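Long-range contacts in terminase subunit UL89 protein (Human herpesvirus 5, PDB 3N4P), which probably serves as part of the motor that drives viral genomic DNA into the empty capsid, this chain being the nuclease domain of the terminase large subunit: residues B[130-138]-B[163-171]; B[184-195]-B[255-266]. One frame throughout, in Å; residues are numbered along the deposited sequence.

Contact 1. Residues B[130-138]-B[163-171]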
loop_
_atom_site.group_PDB
_atom_site.type_symbol
_atom_site.label_atom_id
_atom_site.label_comp_id
_atom_site.label_asym_id
_atom_site.label_seq_id
_atom_site.Cartn_x
_atom_site.Cartn_y
_atom_site.Cartn_z
ATOM N N TYR B 130 4.834 19.166 0.145
ATOM C CA TYR B 130 3.833 19.740 -0.729
ATOM C C TYR B 130 2.709 20.320 0.125
ATOM O O TYR B 130 1.910 21.070 -0.387
ATOM C CB TYR B 130 3.291 18.697 -1.738
ATOM C CG TYR B 130 2.836 17.404 -1.123
ATOM C CD1 TYR B 130 3.740 16.355 -0.903
ATOM C CD2 TYR B 130 1.520 17.222 -0.735
ATOM C CE1 TYR B 130 3.337 15.177 -0.343
ATOM C CE2 TYR B 130 1.134 16.036 -0.102
ATOM C CZ TYR B 130 2.031 15.012 0.041
ATOM O OH TYR B 130 1.647 13.825 0.627
ATOM N N LEU B 131 2.645 19.952 1.421
ATOM C CA LEU B 131 1.551 20.401 2.250
ATOM C C LEU B 131 1.851 21.865 2.611
ATOM O O LEU B 131 2.906 22.141 3.178
ATOM C CB LEU B 131 1.503 19.575 3.508
ATOM C CG LEU B 131 1.079 18.127 3.369
ATOM C CD1 LEU B 131 1.012 17.455 4.755
ATOM C CD2 LEU B 131 -0.233 17.911 2.611
ATOM N N ASP B 132 0.955 22.789 2.233
ATOM C CA ASP B 132 1.198 24.224 2.439
ATOM C C ASP B 132 0.224 24.970 3.353
ATOM O O ASP B 132 0.410 26.181 3.572
ATOM C CB ASP B 132 1.419 24.983 1.089
ATOM C CG ASP B 132 0.107 25.230 0.252
ATOM O OD1 ASP B 132 -0.997 24.638 0.497
ATOM O OD2 ASP B 132 0.215 26.051 -0.712
ATOM N N GLU B 133 -0.754 24.247 3.914
ATOM C CA GLU B 133 -1.772 24.774 4.845
ATOM C C GLU B 133 -2.228 23.734 5.874
ATOM O O GLU B 133 -2.270 22.554 5.570
ATOM C CB GLU B 133 -2.977 25.209 4.025
ATOM C CG GLU B 133 -4.144 25.938 4.724
ATOM C CD GLU B 133 -5.232 26.331 3.690
ATOM O OE1 GLU B 133 -5.985 25.422 3.183
ATOM O OE2 GLU B 133 -5.325 27.541 3.348
ATOM N N LEU B 134 -2.580 24.181 7.075
ATOM C CA LEU B 134 -3.186 23.348 8.126
ATOM C C LEU B 134 -4.566 23.783 8.510
ATOM O O LEU B 134 -4.774 24.954 8.743
ATOM C CB LEU B 134 -2.441 23.514 9.421
ATOM C CG LEU B 134 -1.360 22.551 9.731
ATOM C CD1 LEU B 134 -0.576 23.195 10.954
ATOM C CD2 LEU B 134 -2.005 21.148 9.997
ATOM N N ARG B 135 -5.476 22.841 8.672
ATOM C CA ARG B 135 -6.809 23.139 9.112
ATOM C C ARG B 135 -7.136 22.220 10.225
ATOM O O ARG B 135 -7.140 21.001 10.045
ATOM C CB ARG B 135 -7.785 22.915 7.996
ATOM C CG ARG B 135 -7.859 24.079 7.084
ATOM C CD ARG B 135 -8.787 23.849 5.858
ATOM N NE ARG B 135 -8.595 25.015 5.015
ATOM C CZ ARG B 135 -9.539 25.905 4.670
ATOM N NH1 ARG B 135 -10.835 25.723 4.991
ATOM N NH2 ARG B 135 -9.175 26.973 3.951
ATOM N N ILE B 136 -7.444 22.799 11.379
ATOM C CA ILE B 136 -7.494 22.054 12.620
ATOM C C ILE B 136 -8.834 22.252 13.297
ATOM O O ILE B 136 -9.245 23.359 13.489
ATOM C CB ILE B 136 -6.347 22.540 13.574
ATOM C CG1 ILE B 136 -4.998 22.346 12.888
ATOM C CG2 ILE B 136 -6.365 21.812 14.947
ATOM C CD1 ILE B 136 -3.831 23.092 13.617
ATOM N N ALA B 137 -9.483 21.169 13.695
ATOM C CA ALA B 137 -10.658 21.253 14.547
ATOM C C ALA B 137 -10.399 20.674 15.924
ATOM O O ALA B 137 -9.958 19.529 16.039
ATOM C CB ALA B 137 -11.804 20.435 13.878
ATOM N N VAL B 138 -10.776 21.358 16.969
ATOM C CA VAL B 138 -10.534 20.862 18.320
ATOM C C VAL B 138 -11.914 20.769 18.922
ATOM O O VAL B 138 -12.563 21.789 19.086
ATOM C CB VAL B 138 -9.721 21.870 19.225
ATOM C CG1 VAL B 138 -9.495 21.289 20.622
ATOM C CG2 VAL B 138 -8.349 22.237 18.655
ATOM N N LEU B 163 7.046 27.586 9.216
ATOM C CA LEU B 163 6.207 28.634 8.617
ATOM C C LEU B 163 5.127 28.010 7.737
ATOM O O LEU B 163 5.432 27.479 6.671
ATOM C CB LEU B 163 7.046 29.534 7.729
ATOM C CG LEU B 163 6.418 30.844 7.233
ATOM C CD1 LEU B 163 6.142 31.825 8.421
ATOM C CD2 LEU B 163 7.306 31.510 6.183
ATOM N N ILE B 164 3.873 28.118 8.150
ATOM C CA ILE B 164 2.767 27.617 7.396
ATOM C C ILE B 164 1.505 28.360 7.847
ATOM O O ILE B 164 1.452 28.795 8.973
ATOM C CB ILE B 164 2.612 26.092 7.661
ATOM C CG1 ILE B 164 1.540 25.509 6.734
ATOM C CG2 ILE B 164 2.333 25.835 9.172
ATOM C CD1 ILE B 164 1.835 24.116 6.209
ATOM N N ARG B 165 0.464 28.452 7.021
ATOM C CA ARG B 165 -0.784 29.072 7.494
ATOM C C ARG B 165 -1.578 28.077 8.253
ATOM O O ARG B 165 -1.792 26.941 7.788
ATOM C CB ARG B 165 -1.620 29.681 6.369
ATOM C CG ARG B 165 -1.322 29.067 5.055
ATOM C CD ARG B 165 -1.513 30.001 3.857
ATOM N NE ARG B 165 -2.588 30.987 3.979
ATOM C CZ ARG B 165 -3.751 30.946 3.334
ATOM N NH1 ARG B 165 -4.040 29.937 2.512
ATOM N NH2 ARG B 165 -4.630 31.933 3.514
ATOM N N VAL B 166 -2.036 28.504 9.422
ATOM C CA VAL B 166 -2.829 27.669 10.321
ATOM C C VAL B 166 -4.225 28.282 10.405
ATOM O O VAL B 166 -4.349 29.509 10.529
ATOM C CB VAL B 166 -2.220 27.702 11.723
ATOM C CG1 VAL B 166 -2.448 26.436 12.397
ATOM C CG2 VAL B 166 -0.728 27.900 11.625
ATOM N N LEU B 167 -5.257 27.458 10.312
ATOM C CA LEU B 167 -6.670 27.874 10.392
ATOM C C LEU B 167 -7.323 26.922 11.361
ATOM O O LEU B 167 -6.940 25.781 11.425
ATOM C CB LEU B 167 -7.378 27.711 9.057
ATOM C CG LEU B 167 -7.125 28.735 7.950
ATOM C CD1 LEU B 167 -5.856 28.480 7.155
ATOM C CD2 LEU B 167 -8.303 28.776 7.038
ATOM N N PHE B 168 -8.287 27.390 12.123
ATOM C CA PHE B 168 -8.934 26.569 13.110
ATOM C C PHE B 168 -10.416 26.609 12.803
ATOM O O PHE B 168 -10.910 27.552 12.186
ATOM C CB PHE B 168 -8.661 27.039 14.529
ATOM C CG PHE B 168 -7.363 26.561 15.077
ATOM C CD1 PHE B 168 -6.200 27.269 14.852
ATOM C CD2 PHE B 168 -7.290 25.384 15.815
ATOM C CE1 PHE B 168 -4.969 26.837 15.376
ATOM C CE2 PHE B 168 -6.052 24.936 16.339
ATOM C CZ PHE B 168 -4.894 25.658 16.110
ATOM N N TYR B 169 -11.119 25.547 13.158
ATOM C CA TYR B 169 -12.556 25.492 12.863
ATOM C C TYR B 169 -13.107 26.467 13.884
ATOM O O TYR B 169 -12.765 26.334 15.060
ATOM C CB TYR B 169 -13.096 24.115 13.174
ATOM C CG TYR B 169 -14.509 23.921 12.718
ATOM C CD1 TYR B 169 -14.784 23.188 11.550
ATOM C CD2 TYR B 169 -15.585 24.437 13.441
ATOM C CE1 TYR B 169 -16.104 23.004 11.109
ATOM C CE2 TYR B 169 -16.926 24.253 12.990
ATOM C CZ TYR B 169 -17.163 23.538 11.843
ATOM O OH TYR B 169 -18.455 23.351 11.406
ATOM N N HIS B 170 -13.893 27.455 13.463
ATOM C CA HIS B 170 -14.478 28.441 14.415
ATOM C C HIS B 170 -15.974 28.301 14.480
ATOM O O HIS B 170 -16.639 28.057 13.463
ATOM C CB HIS B 170 -14.124 29.870 14.050
ATOM C CG HIS B 170 -12.767 30.274 14.512
ATOM N ND1 HIS B 170 -12.557 31.265 15.453
ATOM C CD2 HIS B 170 -11.543 29.816 14.169
ATOM C CE1 HIS B 170 -11.262 31.400 15.662
ATOM N NE2 HIS B 170 -10.625 30.533 14.895
ATOM N N THR B 171 -16.502 28.431 15.689
ATOM C CA THR B 171 -17.953 28.387 15.863
ATOM C C THR B 171 -18.392 29.557 16.753
ATOM O O THR B 171 -17.686 29.938 17.677
ATOM C CB THR B 171 -18.446 27.039 16.456
ATOM O OG1 THR B 171 -18.267 27.047 17.875
ATOM C CG2 THR B 171 -17.652 25.918 15.932
#

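Contact 2. Residues B[184-195]-B[255-266]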
loop_
_atom_site.group_PDB
_atom_site.type_symbol
_atom_site.label_atom_id
_atom_site.label_comp_id
_atom_site.label_asym_id
_atom_site.label_seq_id
_atom_site.Cartn_x
_atom_site.Cartn_y
_atom_site.Cartn_z
ATOM N N MET B 184 -19.486 18.691 18.361
ATOM C CA MET B 184 -20.106 17.525 17.789
ATOM C C MET B 184 -21.569 17.684 18.064
ATOM O O MET B 184 -21.958 18.263 19.091
ATOM C CB MET B 184 -19.596 16.265 18.447
ATOM C CG MET B 184 -19.868 15.050 17.622
ATOM S SD MET B 184 -18.264 14.302 17.357
ATOM C CE MET B 184 -18.251 13.027 18.631
ATOM N N GLY B 185 -22.383 17.238 17.133
ATOM C CA GLY B 185 -23.811 17.389 17.275
ATOM C C GLY B 185 -24.353 16.464 16.238
ATOM O O GLY B 185 -23.870 15.320 16.094
ATOM N N ARG B 186 -25.308 16.980 15.474
ATOM C CA ARG B 186 -25.977 16.181 14.420
ATOM C C ARG B 186 -24.971 15.638 13.435
ATOM O O ARG B 186 -25.203 14.626 12.809
ATOM C CB ARG B 186 -27.027 17.018 13.660
ATOM C CG ARG B 186 -28.443 16.801 14.108
ATOM C CD ARG B 186 -28.606 16.785 15.621
ATOM N NE ARG B 186 -29.725 15.934 16.025
ATOM C CZ ARG B 186 -30.894 16.367 16.493
ATOM N NH1 ARG B 186 -31.126 17.664 16.652
ATOM N NH2 ARG B 186 -31.832 15.488 16.824
ATOM N N ASP B 187 -23.844 16.328 13.307
ATOM C CA ASP B 187 -22.767 15.895 12.433
ATOM C C ASP B 187 -22.378 14.409 12.546
ATOM O O ASP B 187 -22.239 13.749 11.545
ATOM C CB ASP B 187 -21.522 16.745 12.704
ATOM C CG ASP B 187 -21.716 18.172 12.283
ATOM O OD1 ASP B 187 -22.591 18.374 11.391
ATOM O OD2 ASP B 187 -21.037 19.064 12.850
ATOM N N LYS B 188 -22.176 13.913 13.764
ATOM C CA LYS B 188 -21.584 12.596 13.986
ATOM C C LYS B 188 -22.267 11.463 13.164
ATOM O O LYS B 188 -21.613 10.553 12.644
ATOM C CB LYS B 188 -21.633 12.249 15.468
ATOM C CG LYS B 188 -20.591 11.262 15.834
ATOM C CD LYS B 188 -21.057 10.269 16.888
ATOM C CE LYS B 188 -19.830 9.842 17.758
ATOM N NZ LYS B 188 -19.757 8.341 17.945
ATOM N N ALA B 189 -23.576 11.503 13.042
ATOM C CA ALA B 189 -24.212 10.416 12.282
ATOM C C ALA B 189 -23.799 10.503 10.800
ATOM O O ALA B 189 -23.307 9.549 10.249
ATOM C CB ALA B 189 -25.663 10.419 12.465
ATOM N N LEU B 190 -23.911 11.679 10.184
ATOM C CA LEU B 190 -23.484 11.839 8.770
ATOM C C LEU B 190 -22.031 11.372 8.540
ATOM O O LEU B 190 -21.728 10.605 7.595
ATOM C CB LEU B 190 -23.616 13.302 8.331
ATOM C CG LEU B 190 -24.954 13.992 8.538
ATOM C CD1 LEU B 190 -25.008 15.376 7.856
ATOM C CD2 LEU B 190 -26.090 13.088 8.064
ATOM N N ALA B 191 -21.148 11.863 9.409
ATOM C CA ALA B 191 -19.737 11.480 9.398
ATOM C C ALA B 191 -19.507 9.970 9.526
ATOM O O ALA B 191 -18.856 9.380 8.680
ATOM C CB ALA B 191 -18.869 12.336 10.471
ATOM N N VAL B 192 -20.127 9.326 10.506
ATOM C CA VAL B 192 -19.965 7.882 10.669
ATOM C C VAL B 192 -20.433 7.156 9.412
ATOM O O VAL B 192 -19.679 6.368 8.781
ATOM C CB VAL B 192 -20.667 7.409 11.966
ATOM C CG1 VAL B 192 -20.985 5.922 11.926
ATOM C CG2 VAL B 192 -19.753 7.717 13.154
ATOM N N GLU B 193 -21.671 7.444 9.025
ATOM C CA GLU B 193 -22.254 6.834 7.853
ATOM C C GLU B 193 -21.464 7.110 6.567
ATOM O O GLU B 193 -21.315 6.227 5.751
ATOM C CB GLU B 193 -23.705 7.283 7.735
ATOM C CG GLU B 193 -24.372 6.781 6.530
ATOM C CD GLU B 193 -24.995 5.384 6.685
ATOM O OE1 GLU B 193 -24.407 4.384 6.174
ATOM O OE2 GLU B 193 -26.078 5.304 7.311
ATOM N N GLN B 194 -20.993 8.328 6.365
ATOM C CA GLN B 194 -20.084 8.617 5.242
ATOM C C GLN B 194 -18.723 7.831 5.288
ATOM O O GLN B 194 -18.226 7.342 4.268
ATOM C CB GLN B 194 -19.771 10.141 5.141
ATOM C CG GLN B 194 -18.763 10.410 3.999
ATOM C CD GLN B 194 -18.078 11.753 4.016
ATOM O OE1 GLN B 194 -17.067 11.975 4.730
ATOM N NE2 GLN B 194 -18.588 12.650 3.189
ATOM N N PHE B 195 -18.105 7.746 6.464
ATOM C CA PHE B 195 -16.889 6.918 6.601
ATOM C C PHE B 195 -17.103 5.443 6.178
ATOM O O PHE B 195 -16.388 4.883 5.315
ATOM C CB PHE B 195 -16.411 6.933 8.030
ATOM C CG PHE B 195 -15.153 6.192 8.212
ATOM C CD1 PHE B 195 -13.952 6.772 7.839
ATOM C CD2 PHE B 195 -15.165 4.892 8.686
ATOM C CE1 PHE B 195 -12.770 6.070 7.978
ATOM C CE2 PHE B 195 -13.943 4.211 8.851
ATOM C CZ PHE B 195 -12.781 4.810 8.479
ATOM N N ASP B 255 -13.169 3.922 21.420
ATOM C CA ASP B 255 -13.461 4.331 20.047
ATOM C C ASP B 255 -12.855 5.698 19.694
ATOM O O ASP B 255 -13.185 6.315 18.677
ATOM C CB ASP B 255 -14.986 4.276 19.773
ATOM C CG ASP B 255 -15.746 5.479 20.340
ATOM O OD1 ASP B 255 -15.655 5.770 21.565
ATOM O OD2 ASP B 255 -16.471 6.128 19.545
ATOM N N ASP B 256 -11.915 6.142 20.508
ATOM C CA ASP B 256 -11.440 7.501 20.385
ATOM C C ASP B 256 -10.603 7.790 19.155
ATOM O O ASP B 256 -10.726 8.842 18.594
ATOM C CB ASP B 256 -10.688 7.922 21.670
ATOM C CG ASP B 256 -11.518 7.689 22.927
ATOM O OD1 ASP B 256 -11.802 8.677 23.635
ATOM O OD2 ASP B 256 -11.919 6.520 23.187
ATOM N N LEU B 257 -9.707 6.909 18.757
ATOM C CA LEU B 257 -8.897 7.204 17.572
ATOM C C LEU B 257 -9.789 7.131 16.281
ATOM O O LEU B 257 -9.624 7.914 15.345
ATOM C CB LEU B 257 -7.756 6.181 17.443
ATOM C CG LEU B 257 -6.421 6.450 16.753
ATOM C CD1 LEU B 257 -5.821 5.269 15.985
ATOM C CD2 LEU B 257 -6.200 7.794 16.030
ATOM N N ILE B 258 -10.636 6.121 16.191
ATOM C CA ILE B 258 -11.438 5.994 14.998
ATOM C C ILE B 258 -12.357 7.216 14.733
ATOM O O ILE B 258 -12.419 7.685 13.615
ATOM C CB ILE B 258 -12.150 4.602 14.880
ATOM C CG1 ILE B 258 -12.909 4.437 13.554
ATOM C CG2 ILE B 258 -13.196 4.408 15.967
ATOM C CD1 ILE B 258 -12.038 4.408 12.284
ATOM N N ILE B 259 -13.053 7.718 15.743
ATOM C CA ILE B 259 -13.870 8.925 15.581
ATOM C C ILE B 259 -12.994 10.064 15.080
ATOM O O ILE B 259 -13.426 10.868 14.230
ATOM C CB ILE B 259 -14.437 9.410 16.924
ATOM C CG1 ILE B 259 -15.463 8.434 17.524
ATOM C CG2 ILE B 259 -15.177 10.812 16.770
ATOM C CD1 ILE B 259 -15.803 8.925 18.982
ATOM N N ALA B 260 -11.767 10.176 15.624
ATOM C CA ALA B 260 -10.928 11.256 15.143
ATOM C C ALA B 260 -10.645 11.142 13.649
ATOM O O ALA B 260 -10.616 12.144 12.952
ATOM C CB ALA B 260 -9.675 11.359 15.919
ATOM N N VAL B 261 -10.440 9.935 13.151
ATOM C CA VAL B 261 -10.242 9.768 11.727
ATOM C C VAL B 261 -11.577 10.064 10.991
ATOM O O VAL B 261 -11.613 10.751 10.007
ATOM C CB VAL B 261 -9.789 8.293 11.460
ATOM C CG1 VAL B 261 -9.857 7.899 9.944
ATOM C CG2 VAL B 261 -8.410 8.071 12.106
ATOM N N ILE B 262 -12.674 9.529 11.478
ATOM C CA ILE B 262 -13.960 9.790 10.856
ATOM C C ILE B 262 -14.197 11.326 10.689
ATOM O O ILE B 262 -14.625 11.773 9.648
ATOM C CB ILE B 262 -15.069 9.076 11.659
ATOM C CG1 ILE B 262 -14.911 7.564 11.491
ATOM C CG2 ILE B 262 -16.485 9.495 11.201
ATOM C CD1 ILE B 262 -15.827 6.730 12.306
ATOM N N MET B 263 -13.809 12.124 11.677
ATOM C CA MET B 263 -14.120 13.534 11.674
ATOM C C MET B 263 -13.116 14.325 10.851
ATOM O O MET B 263 -13.500 15.207 10.101
ATOM C CB MET B 263 -14.210 14.071 13.094
ATOM C CG MET B 263 -15.287 13.480 13.908
ATOM S SD MET B 263 -16.987 13.638 13.157
ATOM C CE MET B 263 -17.745 12.474 14.287
ATOM N N ALA B 264 -11.841 14.006 10.949
ATOM C CA ALA B 264 -10.914 14.692 10.061
ATOM C C ALA B 264 -11.342 14.463 8.606
ATOM O O ALA B 264 -11.336 15.404 7.810
ATOM C CB ALA B 264 -9.463 14.250 10.301
ATOM N N THR B 265 -11.703 13.236 8.252
ATOM C CA THR B 265 -12.087 12.946 6.863
ATOM C C THR B 265 -13.343 13.721 6.463
ATOM O O THR B 265 -13.375 14.347 5.412
ATOM C CB THR B 265 -12.216 11.411 6.599
ATOM O OG1 THR B 265 -13.235 10.835 7.436
ATOM C CG2 THR B 265 -10.907 10.723 6.941
ATOM N N TYR B 266 -14.346 13.722 7.331
ATOM C CA TYR B 266 -15.552 14.493 7.179
ATOM C C TYR B 266 -15.345 16.021 6.987
ATOM O O TYR B 266 -15.995 16.639 6.115
ATOM C CB TYR B 266 -16.399 14.259 8.412
ATOM C CG TYR B 266 -17.768 14.867 8.379
ATOM C CD1 TYR B 266 -18.741 14.384 7.475
ATOM C CD2 TYR B 266 -18.120 15.890 9.273
ATOM C CE1 TYR B 266 -20.008 14.909 7.430
ATOM C CE2 TYR B 266 -19.421 16.423 9.251
ATOM C CZ TYR B 266 -20.349 15.927 8.312
ATOM O OH TYR B 266 -21.632 16.416 8.246
HETATM O O HOH W 1 -16.532 10.470 7.586
#

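Contact 1. Residues B[130-138]-B[163-171]
Leu167, Ile136 and Ile164 bury the most surface where residues 130-138 run beside residues 163-171, and each meets the other segment in its own way. Leu167 lies alongside Arg135: its CD2 sits 3.7 Å above the guanidinium plane, displaced toward the rim, while CD1 touches Glu133 CG. The charged groups beside this leucine link the two segments: Glu133 OE2 makes a salt bridge to Arg165 NH1 at 2.8 Å, with carboxylate and guanidinium planes 41° apart. Glu133 OE1 takes a salt-bridging hydrogen bond from Arg135 NE, which comes from above the carboxylate plane, and is also hydrogen-bonded to Thr62 OG1; Arg135 NH1 reaches the carbonyl of Ala273.

Ile136 lies on the other face, side by side with Phe168. Its CG2 comes within 3.4 Å of Phe168 CE2, and its CD1, carried on a CG1 that stands anti to the carbonyl carbon (chi1 -59°), reaches both Phe168 CZ and Val166 CG1. Leu134 CD1 meets the same Val166 methyl, and helix 144-161 packs against this apolar row. Ile164 sends CD1 to 3.4 Å from Asp132 C, against the backbone between Asp132 and Glu133.

Four backbone bonds set the parallel register: Leu134 N to Arg165 O (169° at the hydrogen), Leu167 N to Leu134 O, Ile136 N to Leu167 O, and Tyr169 N to Ile136 O at 2.9 Å. With helix 144-161 in the connection between them, these parallel strands make a beta-alpha-beta unit, and strand 62-67 flanks 133-138 on its other edge. The chemistry implies a two-faced sheet: one face combines Leu167 with the Glu133-Arg135-Arg165 salt-bridge network, whose charges probably stabilise one another's ionised forms, while on the other hydrocarbon contacts join the strands and helix 144-161 covers them.

Contact 2. Residues B[184-195]-B[255-266]
Met184 SD meets Met263 CE at 3.6 Å, the two side chains crossing at about a right angle near the magnesium ion bound by Asp68 and Glu139, about 6 Å from the Met184 side chain. Asp187 lays CB near Tyr266 CE2, while its OD2 is hydrogen-bonded to Tyr182 OH. Lys188 CG presses on the same Met263 CE at 3.5 Å, tighter than usual carbon contact, and its NZ stays 4.3 Å from Asp255 OD2, beyond a salt bridge. Leu190 reaches the Tyr266 OH with CD1.

Ala191 is central: its CB stands 3.7 Å from the Tyr266 ring centroid, a CH-pi contact over the face, and also touches Met263 SD. A water lies 2.8 Å from Ala191 O and also near Ile262 O, placed to bridge the two carbonyls, although it has more acceptors within reach than protons. Val192 CG2 approaches Ile262 CD1, and Gln194 brings OE1 to the edge of the Tyr266 ring.

Phe195, its CG turned anti to the backbone N (chi1 -176°), extends over the second helix, where Ile262 CG1 lies 3.9 Å from the ring centroid and over one face. Ile258, Val261 and Thr265 complete its socket. Phe195 and Tyr266 are therefore reciprocal knobs into holes of two helices crossing at 92°. This packing joins helix 187-200, within the region required for UL56 interaction and DNA packaging, to the helix that begins with Asp256, a predicted catalytic residue of the nuclease site.

Contact 1 is a buried join inside the central sheet, whereas contact 2 is partly buried and lies between two helices; their centres are 19 Å apart and they do not touch. The first depends on a repeated backbone ladder, with its charged network confined to one face and the other face apolar. The second has no direct hydrogen bond between its segments and relies on aromatic knobs, sulfur and methyl contacts, with a water near the crossing. They share no element, yet strand 62-67 borders both: it pairs with strand 133-138 and its Tyr66 touches Met184 and Met263. Contact 2 comes nearer the magnesium ion, the Met184 side chain at about 6 Å against about 9 Å for that of Val138.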